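Local coordinates for putative mandelate racemase (Bordetella bronchiseptica, PDB 3OZY), which is of unknown function but, as a magnesium-binding member of the enolase superfamily, probably abstracts the proton alpha to a carboxylate of an acid-sugar substrate, at residues L199-Q204 / W225-L230; I36-R41 / G50-P55; G131-T136 / V353-G358. All coordinates share one frame; numbering follows the deposited sequence.

Contact 1 of 3, residues L199-Q204 / W225-L230; sequences LVDANQ and WFEEPL. With MG (magnesium ion), chain C; ACY (acetic acid), chain I.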
ATOM      1  N   LEU A 199      23.159 -13.472  10.475  1.00  6.48           N
ATOM      2  CA  LEU A 199      21.766 -13.263  10.089  1.00  5.69           C
ATOM      3  C   LEU A 199      21.644 -13.552   8.600  1.00  6.82           C
ATOM      4  O   LEU A 199      22.612 -13.385   7.864  1.00  6.94           O
ATOM      5  CB  LEU A 199      21.385 -11.802  10.335  1.00  7.11           C
ATOM      6  CG  LEU A 199      21.272 -11.300  11.778  1.00  6.07           C
ATOM      7  CD1 LEU A 199      22.501 -11.580  12.639  1.00  8.13           C
ATOM      8  CD2 LEU A 199      20.978  -9.809  11.735  1.00  8.61           C
ATOM      9  N   VAL A 200      20.467 -13.981   8.152  1.00  7.73           N
ATOM     10  CA  VAL A 200      20.238 -14.291   6.745  1.00  8.21           C
ATOM     11  C   VAL A 200      18.982 -13.559   6.270  1.00  6.68           C
ATOM     12  O   VAL A 200      18.028 -13.401   7.050  1.00  8.18           O
ATOM     13  CB  VAL A 200      20.085 -15.818   6.562  1.00  9.94           C
ATOM     14  CG1 VAL A 200      19.531 -16.163   5.201  1.00 15.87           C
ATOM     15  CG2 VAL A 200      21.429 -16.519   6.800  1.00  9.83           C
ATOM     16  N   ASP A 201      18.982 -13.100   5.018  1.00  6.64           N
ATOM     17  CA  ASP A 201      17.888 -12.297   4.477  1.00  5.84           C
ATOM     18  C   ASP A 201      17.635 -12.714   3.034  1.00  6.76           C
ATOM     19  O   ASP A 201      18.518 -12.553   2.178  1.00  6.70           O
ATOM     20  CB  ASP A 201      18.286 -10.818   4.564  1.00  6.77           C
ATOM     21  CG  ASP A 201      17.221  -9.873   4.056  1.00  6.96           C
ATOM     22  OD1 ASP A 201      16.220 -10.312   3.453  1.00  6.86           O
ATOM     23  OD2 ASP A 201      17.422  -8.648   4.242  1.00  7.71           O
ATOM     24  N   ALA A 202      16.446 -13.269   2.775  1.00  6.64           N
ATOM     25  CA  ALA A 202      16.101 -13.785   1.454  1.00  6.76           C
ATOM     26  C   ALA A 202      15.331 -12.789   0.585  1.00  5.97           C
ATOM     27  O   ALA A 202      15.025 -13.103  -0.555  1.00  7.18           O
ATOM     28  CB  ALA A 202      15.310 -15.091   1.574  1.00  7.76           C
ATOM     29  N   ASN A 203      15.005 -11.609   1.106  1.00  6.99           N
ATOM     30  CA  ASN A 203      14.272 -10.617   0.312  1.00  6.20           C
ATOM     31  C   ASN A 203      13.045 -11.201  -0.401  1.00  6.73           C
ATOM     32  O   ASN A 203      12.774 -10.877  -1.564  1.00  6.91           O
ATOM     33  CB  ASN A 203      15.191  -9.930  -0.706  1.00  7.63           C
ATOM     34  CG  ASN A 203      16.114  -8.926  -0.064  1.00  8.18           C
ATOM     35  OD1 ASN A 203      17.252  -9.247   0.292  1.00  8.63           O
ATOM     36  ND2 ASN A 203      15.634  -7.697   0.088  1.00 10.30           N
ATOM     37  N   GLN A 204      12.299 -12.048   0.310  1.00  6.05           N
ATOM     38  CA  GLN A 204      11.044 -12.622  -0.196  1.00  6.15           C
ATOM     39  C   GLN A 204      11.230 -13.564  -1.378  1.00  8.62           C
ATOM     40  O   GLN A 204      10.285 -13.796  -2.139  1.00  9.22           O
ATOM     41  CB  GLN A 204      10.044 -11.527  -0.605  1.00  7.04           C
ATOM     42  CG  GLN A 204       9.822 -10.414   0.399  1.00  6.96           C
ATOM     43  CD  GLN A 204       8.739  -9.443  -0.075  1.00  7.52           C
ATOM     44  OE1 GLN A 204       7.598  -9.841  -0.328  1.00  7.58           O
ATOM     45  NE2 GLN A 204       9.095  -8.168  -0.205  1.00  7.66           N
ATOM     46  N   TRP A 225      18.684 -15.025  12.791  1.00  6.04           N
ATOM     47  CA  TRP A 225      17.363 -14.877  12.200  1.00  5.36           C
ATOM     48  C   TRP A 225      17.358 -15.153  10.710  1.00  6.27           C
ATOM     49  O   TRP A 225      18.417 -15.169  10.075  1.00  6.68           O
ATOM     50  CB  TRP A 225      16.714 -13.527  12.544  1.00  6.50           C
ATOM     51  CG  TRP A 225      17.160 -12.252  11.821  1.00  5.71           C
ATOM     52  CD1 TRP A 225      17.446 -12.073  10.484  1.00  7.10           C
ATOM     53  CD2 TRP A 225      17.224 -10.960  12.424  1.00  6.96           C
ATOM     54  NE1 TRP A 225      17.732 -10.733  10.244  1.00  6.73           N
ATOM     55  CE2 TRP A 225      17.594 -10.035  11.422  1.00  5.48           C
ATOM     56  CE3 TRP A 225      17.019 -10.497  13.729  1.00  6.50           C
ATOM     57  CZ2 TRP A 225      17.766  -8.670  11.694  1.00  6.16           C
ATOM     58  CZ3 TRP A 225      17.187  -9.149  13.998  1.00  6.72           C
ATOM     59  CH2 TRP A 225      17.559  -8.251  12.988  1.00  6.97           C
ATOM     60  N   PHE A 226      16.149 -15.395  10.196  1.00  5.36           N
ATOM     61  CA  PHE A 226      15.840 -15.660   8.789  1.00  5.49           C
ATOM     62  C   PHE A 226      14.860 -14.550   8.407  1.00  5.72           C
ATOM     63  O   PHE A 226      13.684 -14.580   8.803  1.00  6.58           O
ATOM     64  CB  PHE A 226      15.145 -17.028   8.710  1.00  6.40           C
ATOM     65  CG  PHE A 226      15.015 -17.618   7.324  1.00  5.45           C
ATOM     66  CD1 PHE A 226      15.561 -17.017   6.209  1.00  6.12           C
ATOM     67  CD2 PHE A 226      14.363 -18.836   7.176  1.00  7.08           C
ATOM     68  CE1 PHE A 226      15.453 -17.629   4.957  1.00  8.32           C
ATOM     69  CE2 PHE A 226      14.247 -19.446   5.949  1.00  8.34           C
ATOM     70  CZ  PHE A 226      14.785 -18.845   4.831  1.00  8.41           C
ATOM     71  N   GLU A 227      15.345 -13.558   7.664  1.00  6.14           N
ATOM     72  CA  GLU A 227      14.594 -12.343   7.348  1.00  6.05           C
ATOM     73  C   GLU A 227      13.957 -12.424   5.960  1.00  6.32           C
ATOM     74  O   GLU A 227      14.579 -12.919   5.014  1.00  5.85           O
ATOM     75  CB  GLU A 227      15.538 -11.145   7.445  1.00  5.80           C
ATOM     76  CG  GLU A 227      14.990  -9.854   6.891  1.00  6.25           C
ATOM     77  CD  GLU A 227      15.875  -8.677   7.218  1.00  6.23           C
ATOM     78  OE1 GLU A 227      16.818  -8.834   8.023  1.00  6.36           O
ATOM     79  OE2 GLU A 227      15.625  -7.580   6.675  1.00  7.16           O
ATOM     80  N   GLU A 228      12.718 -11.932   5.852  1.00  6.49           N
ATOM     81  CA  GLU A 228      11.925 -12.032   4.621  1.00  5.47           C
ATOM     82  C   GLU A 228      12.138 -13.371   3.913  1.00  5.72           C
ATOM     83  O   GLU A 228      12.479 -13.428   2.731  1.00  5.67           O
ATOM     84  CB  GLU A 228      12.180 -10.851   3.673  1.00  6.04           C
ATOM     85  CG  GLU A 228      11.610  -9.528   4.186  1.00  6.42           C
ATOM     86  CD  GLU A 228      11.441  -8.517   3.072  1.00  6.78           C
ATOM     87  OE1 GLU A 228      12.267  -8.526   2.128  1.00  7.89           O
ATOM     88  OE2 GLU A 228      10.481  -7.719   3.119  1.00  7.25           O
ATOM     89  N   PRO A 229      11.909 -14.475   4.629  1.00  5.70           N
ATOM     90  CA  PRO A 229      12.119 -15.775   3.981  1.00  6.36           C
ATOM     91  C   PRO A 229      11.146 -15.997   2.825  1.00  6.65           C
ATOM     92  O   PRO A 229      11.494 -16.679   1.854  1.00  8.78           O
ATOM     93  CB  PRO A 229      11.828 -16.769   5.107  1.00  6.78           C
ATOM     94  CG  PRO A 229      10.877 -16.026   6.030  1.00  6.01           C
ATOM     95  CD  PRO A 229      11.400 -14.610   6.006  1.00  6.90           C
ATOM     96  N   LEU A 230       9.946 -15.417   2.930  1.00  6.59           N
ATOM     97  CA  LEU A 230       8.867 -15.609   1.963  1.00  5.92           C
ATOM     98  C   LEU A 230       8.289 -14.265   1.571  1.00  5.63           C
ATOM     99  O   LEU A 230       8.572 -13.244   2.196  1.00  6.53           O
ATOM    100  CB  LEU A 230       7.730 -16.429   2.589  1.00  6.32           C
ATOM    101  CG  LEU A 230       8.122 -17.771   3.210  1.00  6.24           C
ATOM    102  CD1 LEU A 230       6.972 -18.323   4.039  1.00  9.06           C
ATOM    103  CD2 LEU A 230       8.528 -18.771   2.136  1.00  8.68           C
TER
HETATM  104 MG    MG C 390      15.929  -6.895   4.560  1.00  7.94          MG
HETATM  105  C   ACY I 396      18.384  -4.656  -0.165  1.00 11.67           C
HETATM  106  O   ACY I 396      18.242  -5.891  -0.135  1.00 12.37           O
HETATM  107  OXT ACY I 396      19.478  -4.083   0.030  1.00 13.89           O
HETATM  108  CH3 ACY I 396      17.195  -3.791  -0.465  1.00 18.45           C
HETATM  109  O   HOH W   1      14.650  -8.220   3.312  1.00  9.12           O
HETATM  110  O   HOH W   2      12.561  -7.416  -0.319  1.00  8.31           O
HETATM  111  O   HOH W   3      16.284  -5.962   2.406  1.00 12.10           O
HETATM  112  O   HOH W   4      17.592  -5.350   5.239  1.00  9.83           O

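Contact 2 of 3, residues I36-R41 / G50-P55; sequences ILVEVR and GSPSGP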
ATOM      1  N   ILE A  36      14.698  11.036  -0.219  1.00  8.04           N
ATOM      2  CA  ILE A  36      14.095  12.341  -0.012  1.00  7.77           C
ATOM      3  C   ILE A  36      14.532  12.853   1.350  1.00  8.19           C
ATOM      4  O   ILE A  36      14.399  12.155   2.354  1.00  8.37           O
ATOM      5  CB  ILE A  36      12.557  12.250   0.006  1.00  8.09           C
ATOM      6  CG1 ILE A  36      12.007  11.972  -1.388  1.00  9.82           C
ATOM      7  CG2 ILE A  36      11.952  13.531   0.587  1.00 11.17           C
ATOM      8  CD1 ILE A  36      12.137  13.141  -2.358  1.00 11.26           C
ATOM      9  N   LEU A  37      15.057  14.076   1.383  1.00  8.76           N
ATOM     10  CA  LEU A  37      15.288  14.778   2.632  1.00 10.29           C
ATOM     11  C   LEU A  37      14.074  15.658   2.892  1.00 10.38           C
ATOM     12  O   LEU A  37      13.844  16.633   2.173  1.00  9.80           O
ATOM     13  CB  LEU A  37      16.566  15.628   2.552  1.00  9.48           C
ATOM     14  CG  LEU A  37      16.863  16.479   3.786  1.00 12.30           C
ATOM     15  CD1 LEU A  37      17.108  15.612   4.997  1.00 13.87           C
ATOM     16  CD2 LEU A  37      18.066  17.396   3.541  1.00 15.15           C
ATOM     17  N   VAL A  38      13.276  15.285   3.888  1.00  8.90           N
ATOM     18  CA  VAL A  38      12.109  16.070   4.260  1.00  9.35           C
ATOM     19  C   VAL A  38      12.557  17.243   5.114  1.00  8.04           C
ATOM     20  O   VAL A  38      13.430  17.096   5.968  1.00  9.81           O
ATOM     21  CB  VAL A  38      11.100  15.219   5.058  1.00  8.68           C
ATOM     22  CG1 VAL A  38       9.885  16.060   5.478  1.00 10.82           C
ATOM     23  CG2 VAL A  38      10.666  14.008   4.235  1.00 10.73           C
ATOM     24  N   GLU A  39      11.962  18.408   4.865  1.00  9.54           N
ATOM     25  CA  GLU A  39      12.228  19.598   5.661  1.00 11.69           C
ATOM     26  C   GLU A  39      10.902  20.243   6.046  1.00 11.90           C
ATOM     27  O   GLU A  39      10.143  20.677   5.180  1.00 12.39           O
ATOM     28  CB  GLU A  39      13.098  20.578   4.866  1.00 15.50           C
ATOM     29  CG  GLU A  39      13.522  21.805   5.660  1.00 18.09           C
ATOM     30  CD  GLU A  39      14.255  22.836   4.817  1.00 16.70           C
ATOM     31  OE1 GLU A  39      14.573  22.550   3.646  1.00 14.94           O
ATOM     32  OE2 GLU A  39      14.511  23.942   5.330  1.00 20.38           O
ATOM     33  N   VAL A  40      10.606  20.276   7.341  1.00 10.77           N
ATOM     34  CA  VAL A  40       9.403  20.939   7.832  1.00 10.86           C
ATOM     35  C   VAL A  40       9.803  22.258   8.478  1.00 11.68           C
ATOM     36  O   VAL A  40      10.599  22.285   9.417  1.00 12.68           O
ATOM     37  CB  VAL A  40       8.647  20.065   8.856  1.00 11.89           C
ATOM     38  CG1 VAL A  40       7.474  20.844   9.468  1.00 12.58           C
ATOM     39  CG2 VAL A  40       8.163  18.777   8.195  1.00 12.00           C
ATOM     40  N   ARG A  41       9.260  23.350   7.950  1.00 10.55           N
ATOM     41  CA  ARG A  41       9.585  24.685   8.441  1.00 12.35           C
ATOM     42  C   ARG A  41       8.438  25.265   9.254  1.00 10.69           C
ATOM     43  O   ARG A  41       7.279  24.906   9.058  1.00 11.49           O
ATOM     44  CB  ARG A  41       9.886  25.618   7.269  1.00 13.18           C
ATOM     45  CG  ARG A  41      11.091  25.206   6.438  1.00 15.30           C
ATOM     46  CD  ARG A  41      11.276  26.171   5.279  1.00 18.05           C
ATOM     47  NE  ARG A  41      12.529  25.951   4.562  1.00 24.42           N
ATOM     48  CZ  ARG A  41      12.949  26.709   3.552  1.00 30.35           C
ATOM     49  NH1 ARG A  41      12.215  27.733   3.138  1.00 30.82           N
ATOM     50  NH2 ARG A  41      14.103  26.444   2.956  1.00 29.73           N
ATOM     51  N   GLY A  50      13.719  14.816   7.992  1.00  8.13           N
ATOM     52  CA  GLY A  50      13.402  13.399   8.034  1.00  8.76           C
ATOM     53  C   GLY A  50      13.681  12.728   6.706  1.00  9.07           C
ATOM     54  O   GLY A  50      14.150  13.361   5.757  1.00  9.66           O
ATOM     55  N   SER A  51      13.396  11.430   6.637  1.00  8.79           N
ATOM     56  CA  SER A  51      13.551  10.652   5.409  1.00  7.94           C
ATOM     57  C   SER A  51      12.504   9.552   5.390  1.00  6.97           C
ATOM     58  O   SER A  51      12.319   8.870   6.399  1.00  7.80           O
ATOM     59  CB  SER A  51      14.929   9.990   5.354  1.00  8.41           C
ATOM     60  OG  SER A  51      14.972   9.040   4.298  1.00  7.44           O
ATOM     61  N   PRO A  52      11.834   9.360   4.243  1.00  6.72           N
ATOM     62  CA  PRO A  52      10.861   8.272   4.044  1.00  6.76           C
ATOM     63  C   PRO A  52      11.487   7.010   3.443  1.00  6.65           C
ATOM     64  O   PRO A  52      10.783   6.213   2.820  1.00  7.85           O
ATOM     65  CB  PRO A  52       9.891   8.875   3.031  1.00  7.50           C
ATOM     66  CG  PRO A  52      10.821   9.711   2.160  1.00  8.17           C
ATOM     67  CD  PRO A  52      11.784  10.339   3.141  1.00  7.27           C
ATOM     68  N   SER A  53      12.796   6.849   3.625  1.00  6.58           N
ATOM     69  CA  SER A  53      13.502   5.642   3.211  1.00  7.50           C
ATOM     70  C   SER A  53      13.501   5.454   1.688  1.00  7.46           C
ATOM     71  O   SER A  53      13.320   6.403   0.916  1.00  7.56           O
ATOM     72  CB  SER A  53      12.912   4.427   3.942  1.00  7.32           C
ATOM     73  OG  SER A  53      13.680   3.252   3.737  1.00  6.93           O
ATOM     74  N   GLY A  54      13.726   4.219   1.264  1.00  6.86           N
ATOM     75  CA  GLY A  54      13.823   3.879  -0.146  1.00  7.90           C
ATOM     76  C   GLY A  54      14.215   2.419  -0.265  1.00  6.66           C
ATOM     77  O   GLY A  54      14.488   1.774   0.740  1.00  7.07           O
ATOM     78  N   PRO A  55      14.255   1.881  -1.487  1.00  7.17           N
ATOM     79  CA  PRO A  55      13.945   2.584  -2.731  1.00  7.57           C
ATOM     80  C   PRO A  55      12.443   2.750  -2.947  1.00  9.12           C
ATOM     81  O   PRO A  55      11.665   1.789  -2.888  1.00  9.16           O
ATOM     82  CB  PRO A  55      14.547   1.671  -3.808  1.00  7.68           C
ATOM     83  CG  PRO A  55      14.529   0.296  -3.184  1.00  9.46           C
ATOM     84  CD  PRO A  55      14.736   0.505  -1.711  1.00  8.33           C
TER
HETATM   85  O   HOH W   5      14.197   8.906   1.558  1.00  8.54           O

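Contact 3 of 3, residues G131-T136 / V353-G358; sequences GGKFHT and VQPPQG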
ATOM      1  N   GLY A 131      11.843   8.635  27.043  1.00  9.09           N
ATOM      2  CA  GLY A 131      12.076   8.013  28.332  1.00  8.97           C
ATOM      3  C   GLY A 131      13.539   7.711  28.607  1.00  8.30           C
ATOM      4  O   GLY A 131      13.865   7.068  29.599  1.00  8.44           O
ATOM      5  N   GLY A 132      14.423   8.176  27.731  1.00  8.28           N
ATOM      6  CA  GLY A 132      15.853   7.972  27.917  1.00  9.35           C
ATOM      7  C   GLY A 132      16.335   6.587  27.511  1.00  9.15           C
ATOM      8  O   GLY A 132      15.564   5.747  27.027  1.00 10.03           O
ATOM      9  N   LYS A 133      17.619   6.331  27.713  1.00  9.42           N
ATOM     10  CA  LYS A 133      18.190   5.073  27.255  1.00  8.36           C
ATOM     11  C   LYS A 133      17.735   3.885  28.082  1.00  8.70           C
ATOM     12  O   LYS A 133      17.532   3.997  29.294  1.00  9.74           O
ATOM     13  CB  LYS A 133      19.718   5.140  27.271  1.00  9.98           C
ATOM     14  CG  LYS A 133      20.278   6.122  26.260  1.00 11.48           C
ATOM     15  CD  LYS A 133      21.795   6.235  26.354  1.00 13.07           C
ATOM     16  CE  LYS A 133      22.277   7.180  25.269  1.00 16.14           C
ATOM     17  NZ  LYS A 133      23.764   7.324  25.229  1.00 20.34           N
ATOM     18  N   PHE A 134      17.550   2.755  27.402  1.00  8.49           N
ATOM     19  CA  PHE A 134      17.633   1.451  28.035  1.00  8.92           C
ATOM     20  C   PHE A 134      19.068   0.922  27.893  1.00  9.80           C
ATOM     21  O   PHE A 134      19.681   0.486  28.863  1.00 11.20           O
ATOM     22  CB  PHE A 134      16.666   0.448  27.395  1.00  9.35           C
ATOM     23  CG  PHE A 134      16.857  -0.951  27.907  1.00 11.16           C
ATOM     24  CD1 PHE A 134      16.165  -1.397  29.024  1.00 12.07           C
ATOM     25  CD2 PHE A 134      17.772  -1.802  27.306  1.00 12.09           C
ATOM     26  CE1 PHE A 134      16.366  -2.676  29.514  1.00 15.13           C
ATOM     27  CE2 PHE A 134      17.976  -3.085  27.790  1.00 14.53           C
ATOM     28  CZ  PHE A 134      17.271  -3.518  28.898  1.00 14.30           C
ATOM     29  N   HIS A 135      19.589   0.964  26.668  1.00  9.05           N
ATOM     30  CA  HIS A 135      20.930   0.466  26.378  1.00 10.17           C
ATOM     31  C   HIS A 135      21.961   1.537  26.704  1.00 10.65           C
ATOM     32  O   HIS A 135      22.519   2.173  25.814  1.00 12.04           O
ATOM     33  CB  HIS A 135      21.022   0.047  24.911  1.00 10.85           C
ATOM     34  CG  HIS A 135      20.140  -1.112  24.567  1.00  9.96           C
ATOM     35  ND1 HIS A 135      20.454  -2.408  24.915  1.00 10.70           N
ATOM     36  CD2 HIS A 135      18.948  -1.168  23.925  1.00 10.48           C
ATOM     37  CE1 HIS A 135      19.494  -3.216  24.498  1.00 13.20           C
ATOM     38  NE2 HIS A 135      18.571  -2.490  23.893  1.00 10.86           N
ATOM     39  N   THR A 136      22.211   1.728  27.995  1.00 12.03           N
ATOM     40  CA  THR A 136      23.030   2.850  28.445  1.00 12.02           C
ATOM     41  C   THR A 136      24.478   2.796  27.943  1.00 12.74           C
ATOM     42  O   THR A 136      25.098   3.841  27.735  1.00 15.96           O
ATOM     43  CB  THR A 136      23.027   2.978  29.990  1.00 13.79           C
ATOM     44  OG1 THR A 136      23.566   1.790  30.579  1.00 15.75           O
ATOM     45  CG2 THR A 136      21.608   3.195  30.517  1.00 13.56           C
ATOM     46  N   VAL A 353      27.228   0.904  19.015  1.00 11.84           N
ATOM     47  CA  VAL A 353      27.133   2.296  18.582  1.00 11.44           C
ATOM     48  C   VAL A 353      26.328   3.091  19.612  1.00 12.69           C
ATOM     49  O   VAL A 353      25.565   2.524  20.394  1.00 13.31           O
ATOM     50  CB  VAL A 353      26.472   2.435  17.184  1.00 11.29           C
ATOM     51  CG1 VAL A 353      27.297   1.716  16.121  1.00 12.75           C
ATOM     52  CG2 VAL A 353      25.052   1.889  17.203  1.00 13.37           C
ATOM     53  N   GLN A 354      26.504   4.407  19.612  1.00 15.53           N
ATOM     54  CA  GLN A 354      25.718   5.280  20.479  1.00 15.54           C
ATOM     55  C   GLN A 354      24.855   6.187  19.622  1.00 14.16           C
ATOM     56  O   GLN A 354      25.269   6.595  18.538  1.00 13.51           O
ATOM     57  CB  GLN A 354      26.626   6.133  21.370  1.00 18.61           C
ATOM     58  CG  GLN A 354      27.401   5.350  22.436  1.00 21.69           C
ATOM     59  CD  GLN A 354      26.537   4.904  23.606  1.00 22.44           C
ATOM     60  OE1 GLN A 354      25.333   5.179  23.658  1.00 29.82           O
ATOM     61  NE2 GLN A 354      27.152   4.210  24.556  1.00 44.92           N
ATOM     62  N   PRO A 355      23.647   6.514  20.099  1.00 16.30           N
ATOM     63  CA  PRO A 355      22.814   7.442  19.332  1.00 14.29           C
ATOM     64  C   PRO A 355      23.459   8.827  19.276  1.00 16.13           C
ATOM     65  O   PRO A 355      24.261   9.154  20.147  1.00 15.54           O
ATOM     66  CB  PRO A 355      21.507   7.491  20.139  1.00 18.92           C
ATOM     67  CG  PRO A 355      21.887   7.069  21.515  1.00 20.33           C
ATOM     68  CD  PRO A 355      22.986   6.058  21.335  1.00 19.14           C
ATOM     69  N   PRO A 356      23.123   9.622  18.251  1.00 16.80           N
ATOM     70  CA  PRO A 356      23.590  11.010  18.187  1.00 18.78           C
ATOM     71  C   PRO A 356      23.165  11.766  19.441  1.00 15.35           C
ATOM     72  O   PRO A 356      22.093  11.504  19.991  1.00 16.86           O
ATOM     73  CB  PRO A 356      22.865  11.565  16.955  1.00 19.42           C
ATOM     74  CG  PRO A 356      22.513  10.359  16.134  1.00 18.52           C
ATOM     75  CD  PRO A 356      22.216   9.288  17.140  1.00 17.53           C
ATOM     76  N   GLN A 357      23.991  12.709  19.883  1.00 17.56           N
ATOM     77  CA  GLN A 357      23.782  13.346  21.178  1.00 17.79           C
ATOM     78  C   GLN A 357      23.189  14.757  21.134  1.00 16.36           C
ATOM     79  O   GLN A 357      22.825  15.311  22.171  1.00 19.10           O
ATOM     80  CB  GLN A 357      25.081  13.332  21.985  1.00 22.45           C
ATOM     81  CG  GLN A 357      25.507  11.924  22.386  1.00 27.68           C
ATOM     82  CD  GLN A 357      24.417  11.196  23.156  1.00 38.21           C
ATOM     83  OE1 GLN A 357      23.726  11.799  23.978  1.00 40.90           O
ATOM     84  NE2 GLN A 357      24.253   9.896  22.890  1.00 30.89           N
ATOM     85  N   GLY A 358      23.088  15.334  19.945  1.00 13.50           N
ATOM     86  CA  GLY A 358      22.522  16.666  19.811  1.00 12.62           C
ATOM     87  C   GLY A 358      21.005  16.680  19.923  1.00 12.77           C
ATOM     88  O   GLY A 358      20.371  15.649  20.162  1.00 13.34           O
TER
HETATM   89  O   HOH W   6      22.637   3.810  23.542  1.00 16.44           O

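Contact 1 of 3, residues L199-Q204 / W225-L230
Asp201 and Glu227, paired across two parallel strands, both set CG anti to the backbone N (chi1 -179° and 169°), and the glutamate chain stays extended, which carries both carboxylates off the same face of the sheet to one magnesium ion. There they lie stacked, their planes 20° apart. Asp201 OD2 reaches the magnesium at 2.3 Å and Glu227 OE2 at 2.2 Å; the two oxygens come close because both bind the same metal, and Glu254 and three waters complete the site. Lys173 also bonds to Asp201 OD2, while Lys171 forms a salt bridge to Glu227 OE1. Asp201 OD1 turns back to take the backbone N of Asn203 at 2.9 Å, an Asx turn that holds the carboxylate's rotation. A metal-bound water donates to Asp201 OD1 and Glu228 OE1, joining Glu228 to the site from the second shell; Asn255 holds its other oxygen. Before the metal ligands in the chain, Leu199 lays CD2 over one face of the Trp225 indole, 3.7 Å from the centroid of its six-membered ring, a CH-pi contact. On the reverse face of the sheet Val200 CG1 meets Phe226 CD1, and helix 208-220 packs against both residues. The backbones are tied by Glu227 N to Val200 O (2.8 Å), Val200 N to Trp225 O, and Ala202 N to Glu227 O (2.9 Å); Gln204 N to Glu228 O prolongs the pairing into the loops. Strand 197-201, helix 208-220 and strand 225-227 form a beta-alpha-beta unit of the barrel, and acidic ligands at the C-terminal ends of successive strands are the hallmark of the enolase-superfamily magnesium site.

Contact 2 of 3, residues I36-R41 / G50-P55
Val38 and Gly50 face each other as an antiparallel hydrogen-bonded pair: Val38 N gives to Gly50 O at 2.8 Å, and Gly50 N returns a bond to Val38 O at 3.1 Å. Beyond this pair the second segment leaves the sheet, and Pro52 takes over the contact. Its CD sits 3.3 Å from Ile36 O and 3.8 Å from Ile36 CB, the ring crossing the isoleucine side chain at about a right angle. The same CD meets Val38 CG2 at 4.0 Å; with CG1 anti to the backbone N (chi1 179°), Val38 has CG2 beside that nitrogen, on the side where the proline lies. Ser51 CA adds a CH···O contact to the same Ile36 O.

Farther out, a water bridges the diverging chains. It accepts from Ile36 N at 2.8 Å and donates to Ser51 OG and, at 2.7 Å, to Ser53 O. Ser51 OG also accepts from the backbone N of Ser53, an ST turn that bends the chain just after the strand, and Asp308, which directly precedes helix 309-321, bonds to the same hydroxyl. Strand 32-42 is the central member of the N-terminal domain's three-stranded antiparallel sheet, between strand 5-16 and the short edge strand 48-50. Helix 58-73 packs on Ile36, Val38 and Pro52 through Leu61 and Ile65, whereas Ile310 of helix 309-321 touches Leu37 and Ser51, and Ala10 and Ala12 of strand 5-16 lie against Ile36.

Contact 3 of 3, residues G131-T136 / V353-G358
Two surface loops meet here, one entering the barrel strand 139-146 from helix 126-129, the other leaving strand 352-353, which pairs antiparallel with that same barrel strand. Lys133 spans the gap. Its chain runs out fully extended beyond CG and lays CE 3.8 Å from Pro355 CG, the end of the lysine chain reaching the CG corner of the proline ring. NZ then bonds to Gln354 OE1 at 3.1 Å, standing 47° above the carbonyl plane. The bend at chi2 (-75°) brings the Gln354 amide toward the lysine. OE1 has a second donor: a water 3.0 Å away, which also donates to His135 O at 2.8 Å and so links the loops a second time. Helix 126-129 ends in a Schellman motif with Gly131, at positive phi, as its C-prime residue; the chain then turns through Gly132 into Lys133, and His135 forms the centre of an inverse gamma turn. Tyr127 of this helix packs on both Lys133 and Pro355, and its hydroxyl bonds to Gln357 OE1. The other end of that amide, Gln357 NE2, makes a weak bond to Pro355 O at 2.8 Å and lies 3.5 Å from Lys133 NZ. Ala320 of helix 309-321 touches Pro355, while His324 O accepts from His135 NE2.

Overall arrangement
Contact 1 lies at the probable active site, supplying two of the three protein ligands of a magnesium ion at the C-terminal ends of the barrel strands. Contact 2 lies on the opposite side of the chain's centre, in the N-terminal domain; the two have centres about 26 Å apart and nearest atoms about 8 Å apart, and they do not touch. Contact 3 is at the surface, about 28 Å from contact 1 and about 22 Å from contact 2 between centres. In sequence, contact 2 closes first, whereas the segments of contact 3 enclose those of contact 1. Helix 309-321 packs against both contacts 2 and 3, giving these separate regions a common neighbour.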